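Local atomic coordinates of 4-alpha-glucanotransferase (Corynebacterium glutamicum, PDB entry 5B68), a protein that belongs to the amylomaltase (disproportionating enzyme) family and joins a TIM-barrel-type 4-alpha-glucanotransferase domain to an N-terminal beta-sandwich domain. Residues A[252-257]-A[363-368]; A[268-273]-A[294-299]; A[372-377]-A[381-386]. One frame throughout, in Å; residues are numbered along the deposited sequence.

How the contacts relate
Contacts 1 and 3 lie at different points along the same long helix, 349-376. Contact 3 sits at its end, where the chain turns into barrel strand 382-387, and contact 1 lies slightly earlier, where a loop reaches the helix; their centres are about 17 Å apart. Contact 2, between helices 261-277 and 286-301, is nested within the loop of chain closed by contact 1. The centres of these two contacts are about 15 Å apart, and they touch through Ile253 CD1 and Leu297 CD2 at 3.5 Å. Contacts 2 and 3 are separate, about 17 Å apart at their nearest atoms. A bound glycerol, probably from the crystallisation liquor, lies beside contact 1 near Pro254.

Contact 1: residues A[252-257]-A[363-368]; sequences DIPEFN and CDEQLA
Gln366 lays the amide end of its side chain against the loop that carries Asp252 and Ile253. Its NE2 is 3.9 Å from CB of Asp252 and equally far from CG1 of Ile253, touching carbon here, while its hydrogen-bonding need is met elsewhere in the protein. The glutamine reaches that far because CG is anti to the carbonyl carbon (chi1 -71°) and the chain beyond it is extended. The Ile253 side chain crosses it at about a right angle. Ile253 is buried and also packs on Leu297 and Ile300, so a branched aliphatic residue suits the place where the loop is held between Gln366 of helix 349-376 and helix 286-301. Asp252 contributes its CB, while its carboxylate turns elsewhere: OD2 is hydrogen-bonded to Asn199. The backbone O of Asp252 is hydrogen-bonded to the glycerol.

One residue further on, Pro254 and Glu365 approach from opposite directions. CD of the proline ring is 4.2 Å from Glu365 OE1, a light contact. Glu365 holds CG between its backbone N and carbonyl carbon (chi1 72°), from where its extended chain carries the carboxylate to the loop. Pro254 begins a 3-10 segment, in which Phe256 N donates to Ile253 O at 2.9 Å.

No hydrogen bond joins the two segments, and their polar groups are held from outside. Gln366 OE1 accepts from the backbone N of Arg249. Arg309 forms salt bridges to both Glu365 OE2 and Glu255 OE2. It thus joins two acids, Glu255 OE1 standing 5.5 Å from Glu365 OE1. Direct contact is therefore van der Waals only, and the polar hold runs through third residues: Arg309 between the two glutamates, whose repulsion it probably offsets, and Arg249 N at Gln366.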
loop_
_atom_site.group_PDB
_atom_site.type_symbol
_atom_site.label_atom_id
_atom_site.label_comp_id
_atom_site.label_asym_id
_atom_site.label_seq_id
_atom_site.Cartn_x
_atom_site.Cartn_y
_atom_site.Cartn_z
ATOM N N ASP A 252 -8.440 -3.310 -26.241
ATOM C CA ASP A 252 -9.651 -3.808 -25.561
ATOM C C ASP A 252 -10.726 -2.751 -25.300
ATOM O O ASP A 252 -11.851 -3.078 -24.866
ATOM C CB ASP A 252 -9.243 -4.410 -24.175
ATOM C CG ASP A 252 -8.462 -5.699 -24.287
ATOM O OD1 ASP A 252 -8.333 -6.259 -25.401
ATOM O OD2 ASP A 252 -7.932 -6.150 -23.260
ATOM N N ILE A 253 -10.442 -1.486 -25.606
ATOM C CA ILE A 253 -11.445 -0.466 -25.367
ATOM C C ILE A 253 -12.556 -0.633 -26.449
ATOM O O ILE A 253 -12.234 -0.633 -27.632
ATOM C CB ILE A 253 -10.845 0.950 -25.409
ATOM C CG1 ILE A 253 -9.665 1.171 -24.439
ATOM C CG2 ILE A 253 -11.963 1.969 -25.152
ATOM C CD1 ILE A 253 -8.759 2.356 -24.781
ATOM N N PRO A 254 -13.835 -0.746 -26.078
ATOM C CA PRO A 254 -14.832 -0.958 -27.132
ATOM C C PRO A 254 -14.785 0.099 -28.260
ATOM O O PRO A 254 -14.939 -0.263 -29.422
ATOM C CB PRO A 254 -16.164 -0.874 -26.385
ATOM C CG PRO A 254 -15.828 -1.470 -25.047
ATOM C CD PRO A 254 -14.449 -0.941 -24.738
ATOM N N GLU A 255 -14.486 1.342 -27.926
ATOM C CA GLU A 255 -14.499 2.425 -28.933
ATOM C C GLU A 255 -13.269 2.371 -29.862
ATOM O O GLU A 255 -13.256 3.049 -30.915
ATOM C CB GLU A 255 -14.618 3.819 -28.279
ATOM C CG GLU A 255 -15.995 4.163 -27.685
ATOM C CD GLU A 255 -16.290 3.372 -26.422
ATOM O OE1 GLU A 255 -15.306 3.088 -25.685
ATOM O OE2 GLU A 255 -17.451 2.990 -26.161
ATOM N N PHE A 256 -12.240 1.584 -29.503
ATOM C CA PHE A 256 -11.073 1.341 -30.358
ATOM C C PHE A 256 -11.521 0.912 -31.761
ATOM O O PHE A 256 -10.961 1.349 -32.798
ATOM C CB PHE A 256 -10.196 0.224 -29.788
ATOM C CG PHE A 256 -9.041 -0.164 -30.674
ATOM C CD1 PHE A 256 -7.868 0.538 -30.625
ATOM C CD2 PHE A 256 -9.154 -1.230 -31.554
ATOM C CE1 PHE A 256 -6.811 0.195 -31.447
ATOM C CE2 PHE A 256 -8.097 -1.577 -32.379
ATOM C CZ PHE A 256 -6.932 -0.857 -32.326
ATOM N N ASN A 257 -12.570 0.103 -31.766
ATOM C CA ASN A 257 -13.067 -0.496 -32.985
ATOM C C ASN A 257 -13.771 0.491 -33.892
ATOM O O ASN A 257 -14.066 0.148 -35.021
ATOM C CB ASN A 257 -13.968 -1.669 -32.631
ATOM C CG ASN A 257 -13.227 -2.692 -31.773
ATOM O OD1 ASN A 257 -12.193 -3.185 -32.202
ATOM N ND2 ASN A 257 -13.673 -2.912 -30.521
ATOM N N CYS A 363 -9.531 2.410 -16.749
ATOM C CA CYS A 363 -8.751 1.593 -15.776
ATOM C C CYS A 363 -9.759 0.814 -14.917
ATOM O O CYS A 363 -9.588 -0.397 -14.641
ATOM C CB CYS A 363 -7.884 2.455 -14.894
ATOM S SG CYS A 363 -6.458 3.168 -15.664
ATOM N N ASP A 364 -10.828 1.487 -14.473
ATOM C CA ASP A 364 -11.867 0.827 -13.675
ATOM C C ASP A 364 -12.463 -0.377 -14.388
ATOM O O ASP A 364 -12.608 -1.473 -13.800
ATOM C CB ASP A 364 -12.985 1.826 -13.279
ATOM C CG ASP A 364 -14.096 1.177 -12.444
ATOM O OD1 ASP A 364 -13.937 1.136 -11.217
ATOM O OD2 ASP A 364 -15.066 0.652 -12.953
ATOM N N GLU A 365 -12.895 -0.196 -15.628
ATOM C CA GLU A 365 -13.543 -1.303 -16.289
ATOM C C GLU A 365 -12.549 -2.431 -16.677
ATOM O O GLU A 365 -12.974 -3.582 -16.707
ATOM C CB GLU A 365 -14.399 -0.837 -17.489
ATOM C CG GLU A 365 -13.630 -0.380 -18.696
ATOM C CD GLU A 365 -14.563 0.091 -19.867
ATOM O OE1 GLU A 365 -14.057 0.607 -20.902
ATOM O OE2 GLU A 365 -15.804 -0.056 -19.717
ATOM N N GLN A 366 -11.297 -2.114 -17.007
ATOM C CA GLN A 366 -10.353 -3.171 -17.380
ATOM C C GLN A 366 -9.951 -3.974 -16.158
ATOM O O GLN A 366 -9.793 -5.200 -16.248
ATOM C CB GLN A 366 -9.113 -2.617 -18.098
ATOM C CG GLN A 366 -9.562 -2.142 -19.512
ATOM C CD GLN A 366 -8.475 -2.015 -20.547
ATOM O OE1 GLN A 366 -7.299 -2.333 -20.340
ATOM N NE2 GLN A 366 -8.864 -1.405 -21.675
ATOM N N LEU A 367 -9.825 -3.280 -15.032
ATOM C CA LEU A 367 -9.544 -3.983 -13.743
ATOM C C LEU A 367 -10.707 -4.813 -13.288
ATOM O O LEU A 367 -10.526 -5.913 -12.779
ATOM C CB LEU A 367 -9.213 -2.978 -12.663
ATOM C CG LEU A 367 -7.820 -2.442 -12.616
ATOM C CD1 LEU A 367 -7.715 -1.352 -11.577
ATOM C CD2 LEU A 367 -6.873 -3.604 -12.230
ATOM N N ALA A 368 -11.933 -4.300 -13.441
ATOM C CA ALA A 368 -13.103 -5.120 -13.156
ATOM C C ALA A 368 -13.132 -6.383 -14.020
ATOM O O ALA A 368 -13.452 -7.445 -13.526
ATOM C CB ALA A 368 -14.371 -4.349 -13.408
#

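Contact 2: residues A[268-273]-A[294-299]; sequences AEMAAE and LQVLRA
Met270 reaches from helix 261-277 to helix 286-301, and its terminal methyl makes the close part of this contact. Its CE lies 3.5 Å from CG2 of Val296, a near approach for two methyl groups. The methyls meet almost end to end, CE pointing at CG2, although the two chains as wholes run past one another. A bend at chi3 (-69°) turns CE out of the line of the methionine chain and brings it to the valine. The CA atoms of Met270 and Val296 are 9.9 Å apart, and a long, flexible, unbranched side chain suits so wide a gap. Val296, compact and buried, also rests on Val250 and on Ile267 of the methionine's own helix.

The other half of the contact is looser and faces the surface. Gln295, an exposed residue, sends its chain out with CG anti to the backbone N (chi1 177°), and its NE2 is 4.0 Å from both SD and CE of Met270. This is van der Waals proximity and no hydrogen bond. A glutamine fits such an edge, since its amide nitrogen can lie against the soft sulfur and methyl of the methionine at the protein surface. Both Met270 and Gln295 also touch a neighbouring molecule in the crystal, which may influence how their ends are placed.

The two helices are consecutive and run in roughly opposite directions, as in an alpha-helical hairpin. The hairpin belongs to the largely helical chain inserted between barrel strands 215-218 and 382-387, and Leu297 packs its second helix onto helix 349-376.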
loop_
_atom_site.group_PDB
_atom_site.type_symbol
_atom_site.label_atom_id
_atom_site.label_comp_id
_atom_site.label_asym_id
_atom_site.label_seq_id
_atom_site.Cartn_x
_atom_site.Cartn_y
_atom_site.Cartn_z
ATOM N N ALA A 268 -1.239 -0.712 -34.988
ATOM C CA ALA A 268 -0.655 -2.075 -35.099
ATOM C C ALA A 268 0.821 -2.062 -35.380
ATOM O O ALA A 268 1.533 -2.978 -34.992
ATOM C CB ALA A 268 -1.363 -2.874 -36.192
ATOM N N GLU A 269 1.276 -1.061 -36.135
ATOM C CA GLU A 269 2.701 -0.883 -36.387
ATOM C C GLU A 269 3.449 -0.485 -35.125
ATOM O O GLU A 269 4.569 -0.976 -34.856
ATOM C CB GLU A 269 2.949 0.171 -37.491
ATOM C CG GLU A 269 3.072 -0.392 -38.906
ATOM C CD GLU A 269 1.961 -1.354 -39.332
ATOM O OE1 GLU A 269 1.155 -0.962 -40.222
ATOM O OE2 GLU A 269 1.913 -2.505 -38.816
ATOM N N MET A 270 2.867 0.427 -34.369
ATOM C CA MET A 270 3.438 0.746 -33.053
ATOM C C MET A 270 3.425 -0.535 -32.191
ATOM O O MET A 270 4.445 -0.909 -31.575
ATOM C CB MET A 270 2.648 1.887 -32.363
ATOM C CG MET A 270 2.966 3.263 -32.868
ATOM S SD MET A 270 2.665 4.546 -31.594
ATOM C CE MET A 270 0.875 4.426 -31.551
ATOM N N ALA A 271 2.283 -1.234 -32.209
ATOM C CA ALA A 271 2.051 -2.417 -31.340
ATOM C C ALA A 271 3.084 -3.497 -31.665
ATOM O O ALA A 271 3.840 -3.908 -30.798
ATOM C CB ALA A 271 0.643 -2.981 -31.535
ATOM N N ALA A 272 3.147 -3.882 -32.943
ATOM C CA ALA A 272 4.181 -4.794 -33.433
ATOM C C ALA A 272 5.609 -4.464 -32.932
ATOM O O ALA A 272 6.345 -5.388 -32.552
ATOM C CB ALA A 272 4.137 -4.844 -34.937
ATOM N N GLU A 273 6.017 -3.195 -32.891
ATOM C CA GLU A 273 7.370 -2.880 -32.378
ATOM C C GLU A 273 7.526 -3.136 -30.874
ATOM O O GLU A 273 8.651 -3.543 -30.385
ATOM C CB GLU A 273 7.833 -1.431 -32.685
ATOM C CG GLU A 273 9.083 -1.031 -31.845
ATOM C CD GLU A 273 9.697 0.328 -32.178
ATOM O OE1 GLU A 273 10.219 0.975 -31.225
ATOM O OE2 GLU A 273 9.671 0.734 -33.374
ATOM N N LEU A 294 -0.693 6.876 -24.833
ATOM C CA LEU A 294 -1.407 8.150 -24.574
ATOM C C LEU A 294 -1.856 8.758 -25.913
ATOM O O LEU A 294 -2.983 9.243 -26.069
ATOM C CB LEU A 294 -0.549 9.106 -23.780
ATOM C CG LEU A 294 -0.412 8.742 -22.300
ATOM C CD1 LEU A 294 0.803 9.331 -21.617
ATOM C CD2 LEU A 294 -1.726 9.078 -21.606
ATOM N N GLN A 295 -0.989 8.654 -26.909
ATOM C CA GLN A 295 -1.325 9.126 -28.231
ATOM C C GLN A 295 -2.523 8.400 -28.829
ATOM O O GLN A 295 -3.413 9.008 -29.408
ATOM C CB GLN A 295 -0.124 9.006 -29.153
ATOM C CG GLN A 295 -0.452 9.427 -30.567
ATOM C CD GLN A 295 0.794 9.457 -31.413
ATOM O OE1 GLN A 295 1.086 10.462 -32.066
ATOM N NE2 GLN A 295 1.576 8.371 -31.361
ATOM N N VAL A 296 -2.570 7.079 -28.691
ATOM C CA VAL A 296 -3.708 6.357 -29.154
ATOM C C VAL A 296 -4.961 6.691 -28.343
ATOM O O VAL A 296 -6.068 6.801 -28.913
ATOM C CB VAL A 296 -3.459 4.809 -29.050
ATOM C CG1 VAL A 296 -4.707 4.033 -29.392
ATOM C CG2 VAL A 296 -2.252 4.450 -29.923
ATOM N N LEU A 297 -4.783 6.824 -26.998
ATOM C CA LEU A 297 -5.956 7.065 -26.123
ATOM C C LEU A 297 -6.590 8.423 -26.509
ATOM O O LEU A 297 -7.801 8.512 -26.586
ATOM C CB LEU A 297 -5.550 7.056 -24.677
ATOM C CG LEU A 297 -5.324 5.613 -24.218
ATOM C CD1 LEU A 297 -4.370 5.602 -23.028
ATOM C CD2 LEU A 297 -6.694 4.984 -23.882
ATOM N N ARG A 298 -5.738 9.373 -26.882
ATOM C CA ARG A 298 -6.198 10.700 -27.336
ATOM C C ARG A 298 -7.047 10.551 -28.581
ATOM O O ARG A 298 -8.109 11.177 -28.674
ATOM C CB ARG A 298 -5.033 11.693 -27.509
ATOM C CG ARG A 298 -4.518 12.228 -26.195
ATOM C CD ARG A 298 -3.543 13.356 -26.404
ATOM N NE ARG A 298 -2.289 12.877 -26.957
ATOM C CZ ARG A 298 -1.191 12.545 -26.264
ATOM N NH1 ARG A 298 -1.153 12.598 -24.934
ATOM N NH2 ARG A 298 -0.112 12.158 -26.933
ATOM N N ALA A 299 -6.659 9.679 -29.504
ATOM C CA ALA A 299 -7.537 9.375 -30.645
ATOM C C ALA A 299 -8.827 8.650 -30.294
ATOM O O ALA A 299 -9.897 8.953 -30.815
ATOM C CB ALA A 299 -6.752 8.636 -31.730
#

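Contact 3: residues A[372-377]-A[381-386]; sequences KRAVDA and IGIMAD
On the side of the helix turned away from the Ala374-Gly382 contact, Lys372 NZ forms a salt bridge of 2.9 Å to Asp376 OD2, which receives it through its syn lone pair. One turn separates the two residues, an i to i+4 spacing that lets this pair span the exposed face near the helix end. Across the contact the touching groups are apolar. Ala374 CB lies 4.1 Å from the CA of Gly382 and 4.2 Å from CD1 of Ile383, whose end swings nearer to the helix. Small residues suit the closest point, where the CA atoms of Ala374 and Gly382 are only 5.3 Å apart. Glycine fits doubly: its backbone angles (phi 93°, psi -149°) leave no room for a side chain beside the preceding carbonyl O, and a CB would also crowd Val375 CG2.

Helix 349-376 here packs against the start of strand 382-387, with Gln371 OE1 accepting from Ile383 N. Ala374 also touches Ala205 of helix 198-209. Strand 382-387 lies parallel between 215-218 and 456-459. Helix 349-376 is the last helix before it in the crossover from strand 215-218, and lies against the sheet of the TIM barrel.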
loop_
_atom_site.group_PDB
_atom_site.type_symbol
_atom_site.label_atom_id
_atom_site.label_comp_id
_atom_site.label_asym_id
_atom_site.label_seq_id
_atom_site.Cartn_x
_atom_site.Cartn_y
_atom_site.Cartn_z
ATOM N N LYS A 372 -13.009 -10.226 -12.758
ATOM C CA LYS A 372 -14.054 -11.155 -13.159
ATOM C C LYS A 372 -13.468 -12.419 -13.778
ATOM O O LYS A 372 -13.920 -13.498 -13.537
ATOM C CB LYS A 372 -15.003 -10.493 -14.147
ATOM C CG LYS A 372 -16.198 -11.323 -14.537
ATOM C CD LYS A 372 -17.159 -10.501 -15.370
ATOM C CE LYS A 372 -18.485 -11.198 -15.527
ATOM N NZ LYS A 372 -18.308 -12.517 -16.159
ATOM N N ARG A 373 -12.431 -12.241 -14.567
ATOM C CA ARG A 373 -11.762 -13.363 -15.167
ATOM C C ARG A 373 -11.158 -14.262 -14.121
ATOM O O ARG A 373 -11.260 -15.461 -14.191
ATOM C CB ARG A 373 -10.620 -12.845 -15.997
ATOM C CG ARG A 373 -10.965 -12.592 -17.431
ATOM C CD ARG A 373 -10.308 -13.676 -18.242
ATOM N NE ARG A 373 -9.296 -13.177 -19.144
ATOM C CZ ARG A 373 -8.567 -13.979 -19.908
ATOM N NH1 ARG A 373 -7.671 -13.484 -20.727
ATOM N NH2 ARG A 373 -8.749 -15.285 -19.837
ATOM N N ALA A 374 -10.520 -13.643 -13.145
ATOM C CA ALA A 374 -9.893 -14.409 -12.075
ATOM C C ALA A 374 -10.902 -15.240 -11.301
ATOM O O ALA A 374 -10.704 -16.409 -11.015
ATOM C CB ALA A 374 -9.130 -13.500 -11.154
ATOM N N VAL A 375 -12.021 -14.632 -10.935
ATOM C CA VAL A 375 -12.984 -15.294 -10.136
ATOM C C VAL A 375 -13.749 -16.346 -10.983
ATOM O O VAL A 375 -14.079 -17.408 -10.491
ATOM C CB VAL A 375 -13.986 -14.270 -9.597
ATOM C CG1 VAL A 375 -15.186 -14.967 -8.954
ATOM C CG2 VAL A 375 -13.305 -13.416 -8.544
ATOM N N ASP A 376 -14.028 -16.048 -12.242
ATOM C CA ASP A 376 -14.716 -17.036 -13.112
ATOM C C ASP A 376 -13.816 -18.247 -13.417
ATOM O O ASP A 376 -14.315 -19.336 -13.710
ATOM C CB ASP A 376 -15.179 -16.388 -14.399
ATOM C CG ASP A 376 -16.411 -15.455 -14.219
ATOM O OD1 ASP A 376 -17.093 -15.448 -13.167
ATOM O OD2 ASP A 376 -16.640 -14.689 -15.190
ATOM N N ALA A 377 -12.503 -18.077 -13.301
ATOM C CA ALA A 377 -11.561 -19.163 -13.372
ATOM C C ALA A 377 -11.466 -20.023 -12.132
ATOM O O ALA A 377 -10.708 -20.982 -12.131
ATOM C CB ALA A 377 -10.206 -18.639 -13.738
ATOM N N ILE A 381 -10.393 -15.714 -3.936
ATOM C CA ILE A 381 -10.043 -14.335 -3.654
ATOM C C ILE A 381 -9.938 -13.481 -4.911
ATOM O O ILE A 381 -10.588 -12.480 -5.013
ATOM C CB ILE A 381 -8.714 -14.287 -2.885
ATOM C CG1 ILE A 381 -8.901 -14.923 -1.522
ATOM C CG2 ILE A 381 -8.190 -12.880 -2.735
ATOM C CD1 ILE A 381 -7.623 -15.417 -0.912
ATOM N N GLY A 382 -9.179 -13.935 -5.892
ATOM C CA GLY A 382 -8.945 -13.118 -7.063
ATOM C C GLY A 382 -7.694 -12.267 -6.989
ATOM O O GLY A 382 -6.707 -12.663 -6.436
ATOM N N ILE A 383 -7.733 -11.115 -7.627
ATOM C CA ILE A 383 -6.622 -10.206 -7.555
ATOM C C ILE A 383 -6.478 -9.726 -6.123
ATOM O O ILE A 383 -7.450 -9.355 -5.503
ATOM C CB ILE A 383 -6.839 -8.987 -8.463
ATOM C CG1 ILE A 383 -7.174 -9.433 -9.889
ATOM C CG2 ILE A 383 -5.618 -8.088 -8.431
ATOM C CD1 ILE A 383 -6.256 -10.492 -10.419
ATOM N N MET A 384 -5.250 -9.712 -5.642
ATOM C CA MET A 384 -4.943 -9.093 -4.377
ATOM C C MET A 384 -4.048 -7.899 -4.692
ATOM O O MET A 384 -2.980 -8.017 -5.210
ATOM C CB MET A 384 -4.294 -10.112 -3.433
ATOM C CG MET A 384 -3.686 -9.567 -2.168
ATOM S SD MET A 384 -2.891 -10.874 -1.212
ATOM C CE MET A 384 -4.346 -11.866 -0.912
ATOM N N ALA A 385 -4.556 -6.728 -4.376
ATOM C CA ALA A 385 -3.868 -5.492 -4.597
ATOM C C ALA A 385 -2.839 -5.201 -3.492
ATOM O O ALA A 385 -2.866 -5.795 -2.388
ATOM C CB ALA A 385 -4.944 -4.386 -4.707
ATOM N N ASP A 386 -1.878 -4.347 -3.801
ATOM C CA ASP A 386 -0.838 -3.918 -2.856
ATOM C C ASP A 386 -0.939 -2.392 -2.715
ATOM O O ASP A 386 -0.993 -1.710 -3.719
ATOM C CB ASP A 386 0.548 -4.317 -3.388
ATOM C CG ASP A 386 1.696 -4.130 -2.392
ATOM O OD1 ASP A 386 1.620 -3.436 -1.367
ATOM O OD2 ASP A 386 2.769 -4.608 -2.694
#